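Local structure of defective in germ line development protein 3, isoform a (Caenorhabditis elegans, 3N89) at residues Leu259-Cys264 with Ser320-Ile325; Thr31-Phe36 with Gln83-Gly88; Pro77-Gln82 with Ser193-Asp198; Ile292-Thr297 with Asn314-Arg319. The protein probably acts in germ line development and, as a Bicaudal-C orthologue whose KH domains form a globular platform, in RNA binding. All coordinates share one frame; numbering follows the deposited sequence.

Contact 1 (Leu259-Cys264 with Ser320-Ile325); sequences LPISMC and SKEFNI
I261 and S320 face each other where the first strand (260-268) and the last strand (311-321) of the fourth KH domain run antiparallel, just before the last strand ends in a 3-10 turn and gives way to helix 325-335. The tight part is made by the backbones and by I261. I261 N donates to S320 O (2.8 Å), and two residues along, E322 N donates to L259 O (2.8 Å) with a nearly straight N-H...O angle of 173°. The return bond from S320 N to I261 O is weak, at 3.2 Å. I261 holds CG1 anti to its own N (chi1 -161°) and continues extended, which carries CD1 out to E322 CG at 3.6 Å; E322 lies crosswise to I261. Beyond them I325 CD1 meets the same I261 CD1 at 4.1 Å, and L328 of helix 325-335 adds to this apolar cover. The E322 carboxylate is spent elsewhere, on a salt bridge to R101 and a hydrogen bond to Y350. The other face is looser though still buried. P260 and K321 form a non-hydrogen-bonded pair with CA atoms 4.2 Å apart, yet their side chains diverge, the P260 ring to Y196 and the K321 ammonium to the carbonyls of Q199 and L258. Past I261 the first strand leaves this partner segment. From just after the 3-10 turn, N324 ND2 reaches back to donate to S320 OG at 3.2 Å, with OG tilted 30° from the amide plane.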
loop_
_atom_site.group_PDB
_atom_site.type_symbol
_atom_site.label_atom_id
_atom_site.label_comp_id
_atom_site.label_asym_id
_atom_site.label_seq_id
_atom_site.Cartn_x
_atom_site.Cartn_y
_atom_site.Cartn_z
ATOM N N LEU A 259 -1.847 3.862 -4.504
ATOM C CA LEU A 259 -2.521 2.628 -4.116
ATOM C C LEU A 259 -3.854 2.943 -3.458
ATOM O O LEU A 259 -3.931 3.819 -2.600
ATOM C CB LEU A 259 -1.653 1.839 -3.131
ATOM C CG LEU A 259 -0.487 1.052 -3.715
ATOM C CD1 LEU A 259 0.348 0.498 -2.589
ATOM C CD2 LEU A 259 -1.020 -0.075 -4.605
ATOM N N PRO A 260 -4.923 2.232 -3.847
ATOM C CA PRO A 260 -6.246 2.465 -3.266
ATOM C C PRO A 260 -6.307 2.021 -1.811
ATOM O O PRO A 260 -5.529 1.172 -1.380
ATOM C CB PRO A 260 -7.166 1.641 -4.166
ATOM C CG PRO A 260 -6.307 0.482 -4.537
ATOM C CD PRO A 260 -4.982 1.157 -4.858
ATOM N N ILE A 261 -7.247 2.592 -1.066
ATOM C CA ILE A 261 -7.412 2.279 0.346
ATOM C C ILE A 261 -8.900 2.387 0.664
ATOM O O ILE A 261 -9.614 3.163 0.030
ATOM C CB ILE A 261 -6.611 3.295 1.213
ATOM C CG1 ILE A 261 -6.381 2.742 2.616
ATOM C CG2 ILE A 261 -7.366 4.630 1.305
ATOM C CD1 ILE A 261 -5.333 3.524 3.381
ATOM N N SER A 262 -9.374 1.614 1.635
ATOM C CA SER A 262 -10.785 1.670 1.998
ATOM C C SER A 262 -10.993 1.159 3.404
ATOM O O SER A 262 -10.210 0.349 3.897
ATOM C CB SER A 262 -11.628 0.834 1.036
ATOM O OG SER A 262 -11.409 -0.547 1.253
ATOM N N MET A 263 -12.058 1.630 4.044
ATOM C CA MET A 263 -12.369 1.221 5.406
ATOM C C MET A 263 -13.833 0.829 5.504
ATOM O O MET A 263 -14.710 1.612 5.144
ATOM C CB MET A 263 -12.076 2.374 6.354
ATOM C CG MET A 263 -12.152 2.011 7.807
ATOM S SD MET A 263 -11.645 3.419 8.783
ATOM C CE MET A 263 -13.106 4.430 8.677
ATOM N N CYS A 264 -14.096 -0.378 5.994
ATOM C CA CYS A 264 -15.465 -0.853 6.121
ATOM C C CYS A 264 -15.969 -0.872 7.566
ATOM O O CYS A 264 -15.186 -0.874 8.520
ATOM C CB CYS A 264 -15.585 -2.257 5.516
ATOM S SG CYS A 264 -15.004 -2.387 3.799
ATOM N N SER A 320 -10.773 5.763 -1.367
ATOM C CA SER A 320 -9.931 6.878 -1.769
ATOM C C SER A 320 -8.536 6.304 -1.967
ATOM O O SER A 320 -8.312 5.124 -1.698
ATOM C CB SER A 320 -9.893 7.938 -0.672
ATOM O OG SER A 320 -9.357 9.160 -1.155
ATOM N N LYS A 321 -7.601 7.120 -2.445
ATOM C CA LYS A 321 -6.230 6.650 -2.626
ATOM C C LYS A 321 -5.469 6.905 -1.327
ATOM O O LYS A 321 -5.718 7.905 -0.653
ATOM C CB LYS A 321 -5.560 7.362 -3.803
ATOM C CG LYS A 321 -6.149 6.952 -5.160
ATOM C CD LYS A 321 -5.463 7.642 -6.322
ATOM C CE LYS A 321 -5.975 7.101 -7.654
ATOM N NZ LYS A 321 -5.794 5.609 -7.758
ATOM N N GLU A 322 -4.568 5.987 -0.972
ATOM C CA GLU A 322 -3.791 6.081 0.262
ATOM C C GLU A 322 -3.361 7.477 0.678
ATOM O O GLU A 322 -3.719 7.943 1.760
ATOM C CB GLU A 322 -2.543 5.190 0.192
ATOM C CG GLU A 322 -2.519 4.101 1.274
ATOM C CD GLU A 322 -1.127 3.600 1.587
ATOM O OE1 GLU A 322 -0.393 3.218 0.651
ATOM O OE2 GLU A 322 -0.767 3.585 2.780
ATOM N N PHE A 323 -2.595 8.140 -0.182
ATOM C CA PHE A 323 -2.081 9.473 0.114
ATOM C C PHE A 323 -3.141 10.415 0.665
ATOM O O PHE A 323 -2.836 11.318 1.439
ATOM C CB PHE A 323 -1.445 10.088 -1.142
ATOM C CG PHE A 323 -2.423 10.771 -2.049
ATOM C CD1 PHE A 323 -2.704 12.122 -1.894
ATOM C CD2 PHE A 323 -3.070 10.064 -3.055
ATOM C CE1 PHE A 323 -3.618 12.760 -2.732
ATOM C CE2 PHE A 323 -3.984 10.694 -3.894
ATOM C CZ PHE A 323 -4.256 12.043 -3.730
ATOM N N ASN A 324 -4.387 10.184 0.272
ATOM C CA ASN A 324 -5.502 11.024 0.687
ATOM C C ASN A 324 -6.197 10.487 1.944
ATOM O O ASN A 324 -7.313 10.897 2.279
ATOM C CB ASN A 324 -6.486 11.127 -0.482
ATOM C CG ASN A 324 -7.415 12.309 -0.368
ATOM O OD1 ASN A 324 -7.116 13.288 0.312
ATOM N ND2 ASN A 324 -8.543 12.237 -1.055
ATOM N N ILE A 325 -5.521 9.585 2.648
ATOM C CA ILE A 325 -6.071 8.983 3.860
ATOM C C ILE A 325 -6.498 10.016 4.895
ATOM O O ILE A 325 -7.508 9.835 5.581
ATOM C CB ILE A 325 -5.051 8.028 4.537
ATOM C CG1 ILE A 325 -5.703 7.344 5.739
ATOM C CG2 ILE A 325 -3.833 8.809 5.025
ATOM C CD1 ILE A 325 -4.820 6.316 6.404
#

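Contact 2 (Thr31-Phe36 with Gln83-Gly88); sequences TLNMEF and QVTITG
T31 and T87 meet through their hydroxyls, OG1 to OG1 at 2.7 Å, a hydrogen bond in which either may be the donor. At the far end of the same face Q83 NE2 donates to E35 OE1 (2.7 Å, 171°), meeting the oxygen on its syn side and about 20° out of the carboxylate plane. E35 reaches this amide because its chain bends at chi2 (61°), folding the carboxylate back across Q83. Between these polar ends N33 runs beside T85, and N33 ND2 hydrogen-bonds S262 OG. Four backbone bonds tie the strands: L32 N to I86 O at 2.6 Å and its return, then M34 N to V84 O at 3.0 Å and its return. This is the antiparallel pairing of the first and last strands of the first KH domain; the fourth domain pairs its first and last strands in the same way. The other face carries L32, M34, V84 and I86, with L32 CB and I86 CB 4.3 Å apart. Just beyond the strand end the F36 ring comes obliquely to V84, CD2 to CB at 4.0 Å, and R101 makes a cation-pi contact with it. Further out, helix 90-102 covers this apolar face, V93 on L32 and R97 on M34. Strand 64-66 flanks the outer edge of 83-87, its I65 touching V84 and I86, while R101 also hydrogen-bonds the carbonyl of E35.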
loop_
_atom_site.group_PDB
_atom_site.type_symbol
_atom_site.label_atom_id
_atom_site.label_comp_id
_atom_site.label_asym_id
_atom_site.label_seq_id
_atom_site.Cartn_x
_atom_site.Cartn_y
_atom_site.Cartn_z
ATOM N N THR A 31 -12.670 -2.327 9.602
ATOM C CA THR A 31 -11.584 -3.028 8.925
ATOM C C THR A 31 -10.966 -2.082 7.893
ATOM O O THR A 31 -11.688 -1.428 7.135
ATOM C CB THR A 31 -12.085 -4.275 8.163
ATOM O OG1 THR A 31 -12.514 -5.276 9.096
ATOM C CG2 THR A 31 -10.969 -4.846 7.289
ATOM N N LEU A 32 -9.642 -1.991 7.873
ATOM C CA LEU A 32 -8.964 -1.152 6.890
ATOM C C LEU A 32 -8.366 -2.076 5.822
ATOM O O LEU A 32 -7.900 -3.180 6.127
ATOM C CB LEU A 32 -7.859 -0.318 7.549
ATOM C CG LEU A 32 -7.059 0.590 6.603
ATOM C CD1 LEU A 32 -7.999 1.553 5.875
ATOM C CD2 LEU A 32 -6.013 1.360 7.396
ATOM N N ASN A 33 -8.396 -1.632 4.570
ATOM C CA ASN A 33 -7.875 -2.427 3.462
ATOM C C ASN A 33 -6.765 -1.686 2.753
ATOM O O ASN A 33 -6.917 -0.520 2.399
ATOM C CB ASN A 33 -8.979 -2.735 2.452
ATOM C CG ASN A 33 -10.172 -3.413 3.081
ATOM O OD1 ASN A 33 -10.056 -4.512 3.632
ATOM N ND2 ASN A 33 -11.329 -2.763 3.009
ATOM N N MET A 34 -5.646 -2.369 2.546
ATOM C CA MET A 34 -4.514 -1.758 1.873
ATOM C C MET A 34 -3.853 -2.787 0.976
ATOM O O MET A 34 -4.089 -3.984 1.111
ATOM C CB MET A 34 -3.502 -1.230 2.897
ATOM C CG MET A 34 -3.987 -0.043 3.716
ATOM S SD MET A 34 -2.905 0.257 5.143
ATOM C CE MET A 34 -1.389 0.792 4.299
ATOM N N GLU A 35 -3.034 -2.306 0.046
ATOM C CA GLU A 35 -2.328 -3.180 -0.873
ATOM C C GLU A 35 -0.864 -3.304 -0.458
ATOM O O GLU A 35 -0.189 -2.298 -0.222
ATOM C CB GLU A 35 -2.436 -2.632 -2.296
ATOM C CG GLU A 35 -3.555 -3.256 -3.126
ATOM C CD GLU A 35 -4.942 -3.040 -2.544
ATOM O OE1 GLU A 35 -5.908 -3.610 -3.095
ATOM O OE2 GLU A 35 -5.081 -2.303 -1.543
ATOM N N PHE A 36 -0.394 -4.545 -0.360
ATOM C CA PHE A 36 0.984 -4.848 0.024
ATOM C C PHE A 36 1.556 -5.858 -0.984
ATOM O O PHE A 36 0.884 -6.820 -1.357
ATOM C CB PHE A 36 1.021 -5.450 1.441
ATOM C CG PHE A 36 0.972 -4.427 2.554
ATOM C CD1 PHE A 36 2.134 -4.071 3.239
ATOM C CD2 PHE A 36 -0.230 -3.824 2.922
ATOM C CE1 PHE A 36 2.106 -3.132 4.273
ATOM C CE2 PHE A 36 -0.269 -2.878 3.961
ATOM C CZ PHE A 36 0.904 -2.535 4.634
ATOM N N GLN A 83 -4.297 -7.703 -1.241
ATOM C CA GLN A 83 -4.969 -6.873 -0.259
ATOM C C GLN A 83 -4.885 -7.434 1.145
ATOM O O GLN A 83 -5.246 -8.588 1.398
ATOM C CB GLN A 83 -6.429 -6.686 -0.643
ATOM C CG GLN A 83 -6.975 -5.297 -0.351
ATOM C CD GLN A 83 -8.334 -5.079 -0.982
ATOM O OE1 GLN A 83 -9.364 -5.447 -0.418
ATOM N NE2 GLN A 83 -8.339 -4.496 -2.173
ATOM N N VAL A 84 -4.394 -6.598 2.053
ATOM C CA VAL A 84 -4.260 -6.956 3.452
ATOM C C VAL A 84 -5.281 -6.172 4.261
ATOM O O VAL A 84 -5.467 -4.975 4.049
ATOM C CB VAL A 84 -2.851 -6.639 3.965
ATOM C CG1 VAL A 84 -2.896 -6.254 5.442
ATOM C CG2 VAL A 84 -1.960 -7.857 3.768
ATOM N N THR A 85 -5.941 -6.846 5.195
ATOM C CA THR A 85 -6.941 -6.181 6.015
ATOM C C THR A 85 -6.504 -6.073 7.469
ATOM O O THR A 85 -5.868 -6.973 8.017
ATOM C CB THR A 85 -8.275 -6.926 5.971
ATOM O OG1 THR A 85 -8.109 -8.219 6.552
ATOM C CG2 THR A 85 -8.741 -7.100 4.538
ATOM N N ILE A 86 -6.850 -4.950 8.084
ATOM C CA ILE A 86 -6.523 -4.690 9.475
ATOM C C ILE A 86 -7.876 -4.453 10.124
ATOM O O ILE A 86 -8.626 -3.593 9.678
ATOM C CB ILE A 86 -5.616 -3.433 9.591
ATOM C CG1 ILE A 86 -4.406 -3.594 8.652
ATOM C CG2 ILE A 86 -5.149 -3.239 11.043
ATOM C CD1 ILE A 86 -3.411 -2.454 8.698
ATOM N N THR A 87 -8.197 -5.230 11.153
ATOM C CA THR A 87 -9.489 -5.118 11.830
ATOM C C THR A 87 -9.376 -4.852 13.323
ATOM O O THR A 87 -8.581 -5.482 14.019
ATOM C CB THR A 87 -10.313 -6.413 11.659
ATOM O OG1 THR A 87 -10.477 -6.697 10.262
ATOM C CG2 THR A 87 -11.684 -6.270 12.329
ATOM N N GLY A 88 -10.191 -3.931 13.817
ATOM C CA GLY A 88 -10.172 -3.628 15.233
ATOM C C GLY A 88 -10.747 -2.258 15.517
ATOM O O GLY A 88 -11.394 -1.667 14.660
#

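Contact 3 (Pro77-Gln82 with Ser193-Asp198); sequences PDPFAQ and STYYVD
P79 passes Y195 with CA atoms 5.3 Å apart, the loop 77-82 making a type I turn from D78 to A81 against the chain as it leaves strand 186-193 for helix 197-200. P79 lays its CB over one face of the Y195 ring, 3.5 Å from the centroid and 17° off the normal, a CH-pi contact. The ring's edge is met in plane by P77 O, 3.4 Å from CD1. Holding CG anti to its N (chi1 -170°), Y195 sets the ring against the turn. Y196 reaches the same proline from another direction, its OH giving a weak hydrogen bond to P79 O at 2.8 Å. Near the strand end A81 CB rests on S193 OG at 3.6 Å. The turn is braced from within by an Asx turn: F80 N donates to D78 OD2 (2.9 Å), coming from above the carboxylate plane, while D78 OD1 forms a salt bridge with R70. T194 turns its hydroxyl to the carbonyl of G234. Topologically, 77-82 belongs to the variable loop of the first KH domain, between its second and last strands, and it docks here on the junction between first strand and first helix of the third.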
loop_
_atom_site.group_PDB
_atom_site.type_symbol
_atom_site.label_atom_id
_atom_site.label_comp_id
_atom_site.label_asym_id
_atom_site.label_seq_id
_atom_site.Cartn_x
_atom_site.Cartn_y
_atom_site.Cartn_z
ATOM N N PRO A 77 -8.800 -10.075 -13.498
ATOM C CA PRO A 77 -7.779 -10.283 -12.465
ATOM C C PRO A 77 -8.373 -10.137 -11.065
ATOM O O PRO A 77 -9.297 -9.352 -10.852
ATOM C CB PRO A 77 -6.757 -9.192 -12.760
ATOM C CG PRO A 77 -6.865 -9.028 -14.245
ATOM C CD PRO A 77 -8.360 -9.071 -14.483
ATOM N N ASP A 78 -7.837 -10.897 -10.118
ATOM C CA ASP A 78 -8.305 -10.858 -8.741
ATOM C C ASP A 78 -8.028 -9.483 -8.143
ATOM O O ASP A 78 -6.877 -9.056 -8.050
ATOM C CB ASP A 78 -7.587 -11.933 -7.918
ATOM C CG ASP A 78 -8.055 -11.984 -6.472
ATOM O OD1 ASP A 78 -7.442 -12.744 -5.692
ATOM O OD2 ASP A 78 -9.024 -11.281 -6.110
ATOM N N PRO A 79 -9.079 -8.764 -7.740
ATOM C CA PRO A 79 -8.873 -7.438 -7.156
ATOM C C PRO A 79 -8.278 -7.482 -5.746
ATOM O O PRO A 79 -7.870 -6.448 -5.207
ATOM C CB PRO A 79 -10.279 -6.834 -7.173
ATOM C CG PRO A 79 -11.156 -8.036 -6.999
ATOM C CD PRO A 79 -10.514 -9.043 -7.922
ATOM N N PHE A 80 -8.225 -8.677 -5.157
ATOM C CA PHE A 80 -7.692 -8.837 -3.801
ATOM C C PHE A 80 -6.379 -9.623 -3.754
ATOM O O PHE A 80 -5.940 -10.044 -2.685
ATOM C CB PHE A 80 -8.718 -9.538 -2.907
ATOM C CG PHE A 80 -10.067 -8.876 -2.888
ATOM C CD1 PHE A 80 -10.219 -7.552 -2.465
ATOM C CD2 PHE A 80 -11.195 -9.586 -3.266
ATOM C CE1 PHE A 80 -11.485 -6.957 -2.423
ATOM C CE2 PHE A 80 -12.458 -9.002 -3.230
ATOM C CZ PHE A 80 -12.606 -7.688 -2.806
ATOM N N ALA A 81 -5.755 -9.819 -4.911
ATOM C CA ALA A 81 -4.498 -10.559 -4.998
ATOM C C ALA A 81 -3.484 -10.150 -3.929
ATOM O O ALA A 81 -2.790 -10.995 -3.366
ATOM C CB ALA A 81 -3.889 -10.369 -6.379
ATOM N N GLN A 82 -3.410 -8.858 -3.635
ATOM C CA GLN A 82 -2.443 -8.368 -2.658
ATOM C C GLN A 82 -3.042 -7.457 -1.602
ATOM O O GLN A 82 -2.367 -6.555 -1.110
ATOM C CB GLN A 82 -1.318 -7.622 -3.381
ATOM C CG GLN A 82 -0.590 -8.476 -4.395
ATOM C CD GLN A 82 0.598 -7.782 -5.009
ATOM O OE1 GLN A 82 0.453 -6.766 -5.682
ATOM N NE2 GLN A 82 1.788 -8.330 -4.781
ATOM N N SER A 193 -1.306 -5.019 -8.284
ATOM C CA SER A 193 -2.330 -5.987 -8.656
ATOM C C SER A 193 -2.878 -5.498 -9.990
ATOM O O SER A 193 -3.424 -4.397 -10.075
ATOM C CB SER A 193 -3.446 -6.024 -7.616
ATOM O OG SER A 193 -3.069 -6.828 -6.510
ATOM N N THR A 194 -2.725 -6.303 -11.036
ATOM C CA THR A 194 -3.200 -5.912 -12.361
ATOM C C THR A 194 -4.524 -5.155 -12.321
ATOM O O THR A 194 -4.679 -4.119 -12.970
ATOM C CB THR A 194 -3.348 -7.131 -13.265
ATOM O OG1 THR A 194 -4.112 -8.128 -12.586
ATOM C CG2 THR A 194 -1.980 -7.702 -13.603
ATOM N N TYR A 195 -5.468 -5.665 -11.542
ATOM C CA TYR A 195 -6.780 -5.042 -11.416
ATOM C C TYR A 195 -6.733 -3.525 -11.379
ATOM O O TYR A 195 -7.507 -2.852 -12.063
ATOM C CB TYR A 195 -7.480 -5.519 -10.139
ATOM C CG TYR A 195 -8.936 -5.118 -10.056
ATOM C CD1 TYR A 195 -9.939 -6.019 -10.410
ATOM C CD2 TYR A 195 -9.316 -3.836 -9.624
ATOM C CE1 TYR A 195 -11.282 -5.670 -10.340
ATOM C CE2 TYR A 195 -10.666 -3.471 -9.551
ATOM C CZ TYR A 195 -11.641 -4.404 -9.913
ATOM O OH TYR A 195 -12.979 -4.094 -9.846
ATOM N N TYR A 196 -5.818 -2.993 -10.577
ATOM C CA TYR A 196 -5.705 -1.550 -10.390
ATOM C C TYR A 196 -4.869 -0.790 -11.406
ATOM O O TYR A 196 -4.725 0.430 -11.309
ATOM C CB TYR A 196 -5.190 -1.271 -8.981
ATOM C CG TYR A 196 -6.025 -1.915 -7.901
ATOM C CD1 TYR A 196 -5.518 -2.961 -7.133
ATOM C CD2 TYR A 196 -7.322 -1.477 -7.642
ATOM C CE1 TYR A 196 -6.281 -3.560 -6.132
ATOM C CE2 TYR A 196 -8.096 -2.067 -6.644
ATOM C CZ TYR A 196 -7.563 -3.109 -5.891
ATOM O OH TYR A 196 -8.308 -3.686 -4.890
ATOM N N VAL A 197 -4.331 -1.507 -12.386
ATOM C CA VAL A 197 -3.518 -0.888 -13.425
ATOM C C VAL A 197 -4.195 0.351 -13.999
ATOM O O VAL A 197 -3.560 1.393 -14.152
ATOM C CB VAL A 197 -3.243 -1.876 -14.577
ATOM C CG1 VAL A 197 -2.585 -1.144 -15.739
ATOM C CG2 VAL A 197 -2.348 -3.022 -14.085
ATOM N N ASP A 198 -5.482 0.250 -14.311
ATOM C CA ASP A 198 -6.183 1.400 -14.866
ATOM C C ASP A 198 -6.240 2.591 -13.903
ATOM O O ASP A 198 -6.128 3.744 -14.334
ATOM C CB ASP A 198 -7.604 1.016 -15.324
ATOM C CG ASP A 198 -8.414 0.307 -14.242
ATOM O OD1 ASP A 198 -8.280 0.676 -13.049
ATOM O OD2 ASP A 198 -9.202 -0.609 -14.594
#

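Contact 4 (Ile292-Thr297 with Asn314-Arg319); sequences IILKMT and NCASLR
The hairpin of strands 293-301 and 311-321 supplies the last two strands of the fourth KH domain, and I293 to T297 pair with R319 to C315 along it. Six backbone bonds join them, such as K295 N to S317 O (2.8 Å); the reverse bond from S317 N to K295 O is weak. On one face L294 and L318 stretch out alongside each other, with CD1 atoms 3.5 Å apart. M296, bent at chi2 and chi3, brings its CE back onto A316 CB (3.4 Å) and N314 CB (3.8 Å). The opposite face carries I293 and C315 but is largely polar around K295 and R319. R319 bends at chi2 (92°), so that its guanidinium folds back along its own strand and NE donates to S317 OG at 3.0 Å. The K295 chain passes it obliquely, CD to R319 NH2 at 3.7 Å; the charged ends, K295 NZ and R319 NH2, stand 4.4 Å apart, and R319 NH1 is taken up by the carbonyl of M369. Near T297 a water donates to C315 O and hydrogen-bonds T297 OG1 at 2.9 Å, bridging the two strands. Strand 260-268 pairs with the other edge of 311-321 through backbone bonds from M263, F265 and I267, and I286 pairs with L294 beyond 293-301. Helix 325-335 packs at the I292 end, Y332 against L318, A331 and L328 against I292.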
loop_
_atom_site.group_PDB
_atom_site.type_symbol
_atom_site.label_atom_id
_atom_site.label_comp_id
_atom_site.label_asym_id
_atom_site.label_seq_id
_atom_site.Cartn_x
_atom_site.Cartn_y
_atom_site.Cartn_z
ATOM N N ILE A 292 -13.179 11.422 -1.396
ATOM C CA ILE A 292 -13.572 10.225 -0.670
ATOM C C ILE A 292 -14.939 9.739 -1.150
ATOM O O ILE A 292 -15.827 10.539 -1.437
ATOM C CB ILE A 292 -13.650 10.463 0.862
ATOM C CG1 ILE A 292 -12.370 11.137 1.374
ATOM C CG2 ILE A 292 -13.837 9.128 1.571
ATOM C CD1 ILE A 292 -11.099 10.382 1.058
ATOM N N ILE A 293 -15.104 8.425 -1.234
ATOM C CA ILE A 293 -16.368 7.851 -1.667
ATOM C C ILE A 293 -17.020 7.023 -0.561
ATOM O O ILE A 293 -16.470 6.016 -0.102
ATOM C CB ILE A 293 -16.185 6.939 -2.903
ATOM C CG1 ILE A 293 -15.642 7.753 -4.086
ATOM C CG2 ILE A 293 -17.512 6.292 -3.263
ATOM C CD1 ILE A 293 -15.327 6.926 -5.319
ATOM N N LEU A 294 -18.200 7.455 -0.137
ATOM C CA LEU A 294 -18.954 6.755 0.893
ATOM C C LEU A 294 -20.022 5.883 0.225
ATOM O O LEU A 294 -20.886 6.381 -0.491
ATOM C CB LEU A 294 -19.619 7.763 1.832
ATOM C CG LEU A 294 -20.540 7.238 2.940
ATOM C CD1 LEU A 294 -19.771 6.309 3.892
ATOM C CD2 LEU A 294 -21.119 8.429 3.695
ATOM N N LYS A 295 -19.938 4.577 0.444
ATOM C CA LYS A 295 -20.900 3.641 -0.120
ATOM C C LYS A 295 -21.674 2.978 1.011
ATOM O O LYS A 295 -21.083 2.431 1.938
ATOM C CB LYS A 295 -20.189 2.565 -0.941
ATOM C CG LYS A 295 -21.117 1.454 -1.417
ATOM C CD LYS A 295 -20.413 0.490 -2.353
ATOM C CE LYS A 295 -21.389 -0.547 -2.881
ATOM N NZ LYS A 295 -20.835 -1.302 -4.050
ATOM N N MET A 296 -22.999 3.032 0.934
ATOM C CA MET A 296 -23.837 2.429 1.958
ATOM C C MET A 296 -24.760 1.402 1.343
ATOM O O MET A 296 -25.538 1.718 0.446
ATOM C CB MET A 296 -24.657 3.498 2.679
ATOM C CG MET A 296 -23.804 4.595 3.274
ATOM S SD MET A 296 -24.423 5.255 4.830
ATOM C CE MET A 296 -23.520 4.241 5.986
ATOM N N THR A 297 -24.654 0.167 1.825
ATOM C CA THR A 297 -25.482 -0.921 1.330
ATOM C C THR A 297 -26.461 -1.326 2.419
ATOM O O THR A 297 -26.083 -1.960 3.406
ATOM C CB THR A 297 -24.628 -2.127 0.944
ATOM O OG1 THR A 297 -23.779 -1.774 -0.154
ATOM C CG2 THR A 297 -25.510 -3.297 0.540
ATOM N N ASN A 314 -26.973 -0.202 8.136
ATOM C CA ASN A 314 -26.282 0.124 6.886
ATOM C C ASN A 314 -24.849 -0.410 6.872
ATOM O O ASN A 314 -24.162 -0.378 7.893
ATOM C CB ASN A 314 -26.214 1.639 6.693
ATOM C CG ASN A 314 -27.564 2.266 6.433
ATOM O OD1 ASN A 314 -28.153 2.091 5.363
ATOM N ND2 ASN A 314 -28.064 3.014 7.415
ATOM N N CYS A 315 -24.406 -0.895 5.714
ATOM C CA CYS A 315 -23.035 -1.384 5.549
ATOM C C CYS A 315 -22.288 -0.264 4.837
ATOM O O CYS A 315 -22.496 -0.024 3.651
ATOM C CB CYS A 315 -22.988 -2.642 4.683
ATOM S SG CYS A 315 -23.843 -4.069 5.368
ATOM N N ALA A 316 -21.433 0.436 5.569
ATOM C CA ALA A 316 -20.684 1.535 4.993
ATOM C C ALA A 316 -19.304 1.102 4.517
ATOM O O ALA A 316 -18.759 0.099 4.971
ATOM C CB ALA A 316 -20.551 2.664 6.010
ATOM N N SER A 317 -18.752 1.878 3.594
ATOM C CA SER A 317 -17.433 1.637 3.037
ATOM C C SER A 317 -16.927 2.976 2.507
ATOM O O SER A 317 -17.627 3.659 1.759
ATOM C CB SER A 317 -17.513 0.616 1.897
ATOM O OG SER A 317 -16.290 0.530 1.185
ATOM N N LEU A 318 -15.724 3.358 2.915
ATOM C CA LEU A 318 -15.130 4.614 2.471
ATOM C C LEU A 318 -13.907 4.288 1.633
ATOM O O LEU A 318 -13.064 3.497 2.053
ATOM C CB LEU A 318 -14.720 5.478 3.670
ATOM C CG LEU A 318 -15.857 6.113 4.479
ATOM C CD1 LEU A 318 -16.720 5.027 5.065
ATOM C CD2 LEU A 318 -15.302 6.974 5.604
ATOM N N ARG A 319 -13.824 4.869 0.439
ATOM C CA ARG A 319 -12.678 4.620 -0.424
ATOM C C ARG A 319 -11.949 5.915 -0.771
ATOM O O ARG A 319 -12.442 7.016 -0.504
ATOM C CB ARG A 319 -13.100 3.921 -1.723
ATOM C CG ARG A 319 -13.887 2.624 -1.562
ATOM C CD ARG A 319 -15.381 2.890 -1.563
ATOM N NE ARG A 319 -16.145 1.649 -1.569
ATOM C CZ ARG A 319 -16.138 0.775 -2.570
ATOM N NH1 ARG A 319 -15.406 1.007 -3.650
ATOM N NH2 ARG A 319 -16.857 -0.335 -2.489
HETATM O O HOH W 1 -21.614 -0.567 1.321
#

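Overall arrangement
Contacts 1, 2 and 4 are successive strips of one antiparallel seven-stranded sheet shared by the first and fourth KH domains. Strand 29-35 of contact 2 joins strand 260-268 of contact 1, with S262 O 2.8 Å from N33 N and C264 N 2.9 Å from T31 O, so the domain boundary is crossed within the sheet; these two contacts have centres 10 Å apart. Contact 4 extends the other edge of contact 1, sharing strand 311-321, with M263 N 2.9 Å from L318 O, and lies about 16 Å from contact 2, centre to centre. Contact 3 brings in the third KH domain: Q82 O is 2.9 Å from F36 N of contact 2, and Y196 CE2 is 3.8 Å from P260 CG of contact 1.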